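Local atomic coordinates of beta-1,4-mannanase (PDB entry 1PMH), a protein that binds mannohexaose as the family 27 carbohydrate-binding module of a beta-1,4-mannanase, probably helping the enzyme to hold mannan. Residues S36-R41 with P172-N177; V107-G112 with E148-K153. All coordinates share one frame; numbering follows the deposited sequence.

Contact 1 of 2, residues S36-R41 with P172-N177. With CA (calcium ion), chain C.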
loop_
_atom_site.group_PDB
_atom_site.type_symbol
_atom_site.label_atom_id
_atom_site.label_comp_id
_atom_site.label_asym_id
_atom_site.label_seq_id
_atom_site.Cartn_x
_atom_site.Cartn_y
_atom_site.Cartn_z
ATOM N N SER A 36 -7.929 -1.948 -11.115
ATOM C CA SER A 36 -9.365 -2.042 -10.999
ATOM C C SER A 36 -10.051 -0.695 -11.169
ATOM O O SER A 36 -9.546 0.312 -10.717
ATOM C CB SER A 36 -9.682 -2.631 -9.615
ATOM O OG SER A 36 -11.059 -2.731 -9.317
ATOM N N GLN A 37 -11.268 -0.778 -11.687
ATOM C CA GLN A 37 -12.223 0.350 -11.738
ATOM C C GLN A 37 -13.276 0.278 -10.654
ATOM O O GLN A 37 -14.237 1.030 -10.707
ATOM C CB GLN A 37 -12.870 0.485 -13.150
ATOM C CG GLN A 37 -11.814 0.840 -14.184
ATOM C CD GLN A 37 -12.428 0.952 -15.571
ATOM O OE1 GLN A 37 -13.430 1.657 -15.788
ATOM N NE2 GLN A 37 -11.911 0.203 -16.493
ATOM N N ASP A 38 -13.100 -0.583 -9.649
ATOM C CA ASP A 38 -14.128 -0.708 -8.629
ATOM C C ASP A 38 -14.431 0.560 -7.866
ATOM O O ASP A 38 -15.566 0.750 -7.421
ATOM C CB ASP A 38 -13.740 -1.782 -7.601
ATOM C CG ASP A 38 -13.750 -3.206 -8.167
ATOM O OD1 ASP A 38 -14.255 -3.439 -9.286
ATOM O OD2 ASP A 38 -13.128 -4.077 -7.502
ATOM N N LEU A 39 -13.431 1.412 -7.696
ATOM C CA LEU A 39 -13.518 2.655 -6.944
ATOM C C LEU A 39 -13.700 3.865 -7.886
ATOM O O LEU A 39 -13.457 4.978 -7.457
ATOM C CB LEU A 39 -12.346 2.829 -5.987
ATOM C CG LEU A 39 -12.054 1.630 -5.079
ATOM C CD1 LEU A 39 -10.895 1.943 -4.199
ATOM C CD2 LEU A 39 -13.233 1.239 -4.243
ATOM N N GLN A 40 -14.033 3.662 -9.156
ATOM C CA GLN A 40 -14.024 4.750 -10.101
ATOM C C GLN A 40 -14.952 5.817 -9.645
ATOM O O GLN A 40 -16.085 5.535 -9.331
ATOM C CB GLN A 40 -14.310 4.234 -11.508
ATOM C CG GLN A 40 -15.673 3.662 -11.797
ATOM C CD GLN A 40 -15.751 3.093 -13.224
ATOM O OE1 GLN A 40 -16.430 2.088 -13.456
ATOM N NE2 GLN A 40 -15.034 3.707 -14.164
ATOM N N ARG A 41 -14.454 7.043 -9.693
ATOM C CA ARG A 41 -15.191 8.183 -9.240
ATOM C C ARG A 41 -14.625 9.438 -9.894
ATOM O O ARG A 41 -13.698 9.322 -10.664
ATOM C CB ARG A 41 -15.202 8.195 -7.749
ATOM C CG ARG A 41 -13.842 8.335 -7.154
ATOM C CD ARG A 41 -13.899 7.943 -5.658
ATOM N NE ARG A 41 -12.666 8.079 -4.912
ATOM C CZ ARG A 41 -11.686 7.194 -4.861
ATOM N NH1 ARG A 41 -11.763 6.137 -5.632
ATOM N NH2 ARG A 41 -10.581 7.410 -4.133
ATOM N N PRO A 172 -10.709 -8.095 -1.269
ATOM C CA PRO A 172 -9.766 -7.092 -1.751
ATOM C C PRO A 172 -9.324 -6.092 -0.698
ATOM O O PRO A 172 -10.073 -5.756 0.228
ATOM C CB PRO A 172 -10.550 -6.416 -2.858
ATOM C CG PRO A 172 -11.973 -6.513 -2.441
ATOM C CD PRO A 172 -12.082 -7.863 -1.771
ATOM N N ILE A 173 -8.108 -5.591 -0.894
ATOM C CA ILE A 173 -7.612 -4.375 -0.274
ATOM C C ILE A 173 -7.123 -3.542 -1.453
ATOM O O ILE A 173 -6.425 -4.060 -2.326
ATOM C CB ILE A 173 -6.467 -4.643 0.697
ATOM C CG1 ILE A 173 -6.927 -5.484 1.884
ATOM C CG2 ILE A 173 -5.848 -3.308 1.186
ATOM C CD1 ILE A 173 -5.867 -5.878 2.895
ATOM N N TYR A 174 -7.493 -2.267 -1.496
ATOM C CA TYR A 174 -7.079 -1.410 -2.595
ATOM C C TYR A 174 -6.069 -0.394 -2.099
ATOM O O TYR A 174 -6.157 0.120 -0.985
ATOM C CB TYR A 174 -8.250 -0.675 -3.242
ATOM C CG TYR A 174 -9.390 -1.535 -3.707
ATOM C CD1 TYR A 174 -10.344 -2.015 -2.822
ATOM C CD2 TYR A 174 -9.560 -1.843 -5.069
ATOM C CE1 TYR A 174 -11.427 -2.794 -3.262
ATOM C CE2 TYR A 174 -10.624 -2.645 -5.486
ATOM C CZ TYR A 174 -11.549 -3.118 -4.602
ATOM O OH TYR A 174 -12.627 -3.876 -4.982
ATOM N N LEU A 175 -5.132 -0.069 -2.958
ATOM C CA LEU A 175 -4.218 1.038 -2.768
ATOM C C LEU A 175 -4.430 2.050 -3.872
ATOM O O LEU A 175 -4.678 1.707 -5.030
ATOM C CB LEU A 175 -2.768 0.616 -2.794
ATOM C CG LEU A 175 -2.268 -0.174 -1.642
ATOM C CD1 LEU A 175 -0.826 -0.606 -1.916
ATOM C CD2 LEU A 175 -2.314 0.627 -0.348
ATOM N N ASP A 176 -4.296 3.321 -3.531
ATOM C CA ASP A 176 -4.333 4.373 -4.556
ATOM C C ASP A 176 -3.507 5.547 -4.053
ATOM O O ASP A 176 -3.213 5.691 -2.863
ATOM C CB ASP A 176 -5.770 4.802 -4.871
ATOM C CG ASP A 176 -5.984 5.383 -6.259
ATOM O OD1 ASP A 176 -5.014 5.539 -7.017
ATOM O OD2 ASP A 176 -7.124 5.700 -6.603
ATOM N N ASN A 177 -3.195 6.425 -5.006
ATOM C CA ASN A 177 -2.558 7.703 -4.672
ATOM C C ASN A 177 -1.347 7.517 -3.771
ATOM O O ASN A 177 -1.179 8.201 -2.750
ATOM C CB ASN A 177 -3.581 8.657 -4.090
ATOM C CG ASN A 177 -4.635 9.023 -5.111
ATOM O OD1 ASN A 177 -4.363 9.066 -6.312
ATOM N ND2 ASN A 177 -5.834 9.290 -4.665
HETATM CA CA CA C . -6.369 6.284 -8.969
HETATM O O HOH W 1 -9.158 4.946 -4.941
HETATM O O HOH W 2 -5.916 8.496 -8.426
#
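Leu-39 lies over one face of the Tyr-174 ring, while Asp-38 and Ser-36 meet that ring at its edge. The leucine methyl CD1 sits off-centre, 3.8 Å from Tyr-174 CG, in a CH-pi contact. The phenol runs out to Asp-38, where Tyr-174 OH donates to Asp-38 OD2 at 2.6 Å, taking the anti lone pair; the carboxylate is turned 76° from the ring. That same oxygen is salt-bridged to Arg-49, which suits an aspartate to the place. A chi1 of 177° swings Ser-36 OG beside the carbonyl carbon, where it accepts from Asp-38 N at 3.0 Å in an ST turn. In the jellyroll beta-sandwich this joins the loop between strands 30-36 and 47-53, turning through a type I beta turn, to strand 172-181. Tyrosine suits position Tyr-174 by giving an apolar face to Leu-39 and a hydroxyl to Asp-38. A phenylalanine here, lacking the hydroxyl, is likely to leave the Asp-38 carboxylate less firmly fixed. Further along the strand Asp-176 grips the calcium ion with both carboxylate oxygens, beside Asp-10, Glu-12, Asn-44 and Tyr-46. Arg-41, whose NH1 donates to Leu-39 O at 2.7 Å, reaches Asp-176 OD2 through a water.

Contact 2 of 2, residues V107-G112 with E148-K153; sequences VVINDG and EDFRTK. With BMA (beta-D-mannopyranose), chain B.
The ring of Phe-150 turns its edge, not a face, to residues 107-112: Asp-111 O lies close to the ring plane, 3.4 Å from CZ, and Ile-109 CG2 comes to the same rim, 4.0 Å from CE2. Asp-111 CB comes to Phe-150 CE2 from off the ring plane, at 3.9 Å. Asp-149 CG also lies near the plane at the edge, and Lys-154, outside the two segments, makes a cation-pi contact with the ring. The rim C-H groups carry a slight positive charge, so a carbonyl oxygen can sit at this edge, while Ile-109 CG2 and CD1 give apolar surface to its CD2-CE2 side. The isoleucine and phenylalanine side chains run alongside in opposing directions, and both are buried.

Asp-111 meets the phenylalanine through its backbone carbonyl and its methylene, and its charged end serves elsewhere. With CG anti to the backbone N (chi1 -173°), the carboxylate is carried to strand 153-165, where OD2 accepts from the backbone N of Arg-155. One residue earlier, Asn-110 turns away from residues 148-153, and its amide meets the mannose. The amide is used at both ends: OD1 accepts from O2 of the mannose at 2.7 Å, and ND2 donates to O3 at 3.0 Å in a nearly straight bond of 168°. ND2 also donates to Gln-157 OE1, which probably helps to fix which end of the amide faces which hydroxyl. An asparagine suits this place because one short side chain offers an acceptor and a donor to neighbouring hydroxyls. The backbone makes an inverse gamma turn centred on Asn-110 as strand 102-109 ends. Paired hydroxyl recognition by a planar polar side chain, with Trp-23 and Trp-113 also in the pocket, is typical of a carbohydrate-binding module's glycan site.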
loop_
_atom_site.group_PDB
_atom_site.type_symbol
_atom_site.label_atom_id
_atom_site.label_comp_id
_atom_site.label_asym_id
_atom_site.label_seq_id
_atom_site.Cartn_x
_atom_site.Cartn_y
_atom_site.Cartn_z
ATOM N N VAL A 107 5.152 0.336 5.512
ATOM C CA VAL A 107 5.609 1.018 4.317
ATOM C C VAL A 107 7.124 1.155 4.447
ATOM O O VAL A 107 7.603 1.671 5.473
ATOM C CB VAL A 107 4.934 2.378 4.168
ATOM C CG1 VAL A 107 5.460 3.099 2.945
ATOM C CG2 VAL A 107 3.422 2.221 4.070
ATOM N N VAL A 108 7.839 0.676 3.442
ATOM C CA VAL A 108 9.270 0.449 3.511
ATOM C C VAL A 108 9.937 0.952 2.244
ATOM O O VAL A 108 9.435 0.749 1.143
ATOM C CB VAL A 108 9.517 -1.062 3.641
ATOM C CG1 VAL A 108 10.946 -1.479 3.533
ATOM C CG2 VAL A 108 8.924 -1.583 4.945
ATOM N N ILE A 109 11.117 1.560 2.414
ATOM C CA ILE A 109 12.071 1.692 1.313
ATOM C C ILE A 109 13.066 0.574 1.446
ATOM O O ILE A 109 13.781 0.493 2.454
ATOM C CB ILE A 109 12.760 3.072 1.262
ATOM C CG1 ILE A 109 11.730 4.195 1.079
ATOM C CG2 ILE A 109 13.810 3.083 0.156
ATOM C CD1 ILE A 109 12.343 5.607 1.220
ATOM N N ASN A 110 13.080 -0.330 0.476
ATOM C CA ASN A 110 13.915 -1.521 0.571
ATOM C C ASN A 110 15.351 -1.296 0.154
ATOM O O ASN A 110 15.839 -1.873 -0.787
ATOM C CB ASN A 110 13.235 -2.685 -0.152
ATOM C CG ASN A 110 13.858 -4.025 0.167
ATOM O OD1 ASN A 110 14.558 -4.161 1.190
ATOM N ND2 ASN A 110 13.583 -5.021 -0.695
ATOM N N ASP A 111 16.020 -0.433 0.935
ATOM C CA ASP A 111 17.453 -0.197 0.900
ATOM C C ASP A 111 17.925 -0.528 2.315
ATOM O O ASP A 111 17.638 0.202 3.276
ATOM C CB ASP A 111 17.787 1.234 0.559
ATOM C CG ASP A 111 19.284 1.422 0.362
ATOM O OD1 ASP A 111 20.022 1.059 1.307
ATOM O OD2 ASP A 111 19.681 1.962 -0.681
ATOM N N GLY A 112 18.411 -1.750 2.493
ATOM C CA GLY A 112 18.628 -2.324 3.804
ATOM C C GLY A 112 17.360 -2.515 4.610
ATOM O O GLY A 112 17.461 -2.731 5.825
ATOM N N GLU A 148 15.994 11.835 7.385
ATOM C CA GLU A 148 17.011 12.684 6.775
ATOM C C GLU A 148 18.113 11.833 6.124
ATOM O O GLU A 148 18.603 12.145 5.027
ATOM C CB GLU A 148 17.512 13.703 7.811
ATOM C CG GLU A 148 16.386 14.582 8.364
ATOM C CD GLU A 148 15.596 14.051 9.567
ATOM O OE1 GLU A 148 14.713 13.151 9.460
ATOM O OE2 GLU A 148 15.831 14.601 10.670
ATOM N N ASP A 149 18.513 10.737 6.784
ATOM C CA ASP A 149 19.591 9.901 6.255
ATOM C C ASP A 149 19.191 9.124 5.010
ATOM O O ASP A 149 20.072 8.580 4.344
ATOM C CB ASP A 149 20.187 8.971 7.318
ATOM C CG ASP A 149 19.353 7.754 7.620
ATOM O OD1 ASP A 149 18.133 7.864 7.731
ATOM O OD2 ASP A 149 19.869 6.642 7.891
ATOM N N PHE A 150 17.903 9.069 4.665
ATOM C CA PHE A 150 17.438 8.498 3.381
ATOM C C PHE A 150 17.180 9.512 2.296
ATOM O O PHE A 150 16.755 9.127 1.199
ATOM C CB PHE A 150 16.206 7.604 3.636
ATOM C CG PHE A 150 16.565 6.161 3.834
ATOM C CD1 PHE A 150 17.435 5.761 4.831
ATOM C CD2 PHE A 150 16.107 5.198 2.940
ATOM C CE1 PHE A 150 17.845 4.419 4.885
ATOM C CE2 PHE A 150 16.497 3.926 3.028
ATOM C CZ PHE A 150 17.376 3.516 3.977
ATOM N N ARG A 151 17.397 10.811 2.581
ATOM C CA ARG A 151 17.127 11.839 1.602
ATOM C C ARG A 151 18.378 12.002 0.738
ATOM O O ARG A 151 19.069 13.006 0.775
ATOM C CB ARG A 151 16.643 13.099 2.278
ATOM C CG ARG A 151 15.366 12.917 3.046
ATOM C CD ARG A 151 14.886 14.220 3.687
ATOM N NE ARG A 151 13.877 13.940 4.701
ATOM C CZ ARG A 151 13.471 14.798 5.620
ATOM N NH1 ARG A 151 13.883 16.061 5.639
ATOM N NH2 ARG A 151 12.570 14.420 6.503
ATOM N N THR A 152 18.617 10.969 -0.069
ATOM C CA THR A 152 19.820 10.786 -0.832
ATOM C C THR A 152 19.528 9.651 -1.806
ATOM O O THR A 152 18.402 9.122 -1.846
ATOM C CB THR A 152 21.029 10.499 0.082
ATOM O OG1 THR A 152 22.207 10.523 -0.753
ATOM C CG2 THR A 152 20.909 9.154 0.855
ATOM N N LYS A 153 20.518 9.251 -2.586
ATOM C CA LYS A 153 20.308 8.136 -3.492
ATOM C C LYS A 153 20.198 6.826 -2.708
ATOM O O LYS A 153 21.070 6.492 -1.904
ATOM C CB LYS A 153 21.426 8.084 -4.522
ATOM C CG LYS A 153 21.437 9.215 -5.523
ATOM C CD LYS A 153 22.787 9.272 -6.259
ATOM C CE LYS A 153 23.871 9.927 -5.427
ATOM N NZ LYS A 153 25.239 10.158 -5.990
HETATM C C1 BMA B . 14.509 -8.500 3.061
HETATM C C2 BMA B . 14.538 -7.644 1.813
HETATM C C3 BMA B . 14.700 -8.537 0.573
HETATM C C4 BMA B . 16.005 -9.331 0.760
HETATM C C5 BMA B . 16.040 -10.114 2.075
HETATM C C6 BMA B . 17.326 -10.862 2.423
HETATM O O2 BMA B . 15.491 -6.616 1.963
HETATM O O3 BMA B . 14.879 -7.689 -0.547
HETATM O O4 BMA B . 16.166 -10.314 -0.227
HETATM O O5 BMA B . 15.772 -9.215 3.114
HETATM O O6 BMA B . 17.055 -11.697 3.531
#

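Overall arrangement
The two contacts lie on opposite sides of the chain's centre, their own centres 27 Å apart and their nearest atoms about 7 Å apart without touching. Both segments of contact 2 fall between those of contact 1 along the chain, so the order is 36-41, 107-112, 148-153, 172-177. Contact 1 rests on strand 172-181 of the seven-stranded antiparallel sheet; contact 2 extends from strand 102-109 of the six-stranded one and reaches the loop that leads from strand 135-145 of the first sheet to strand 153-165 of the second. The jellyroll beta-sandwich thus holds its calcium ion and its glycan-binding surface at separate places within a single module.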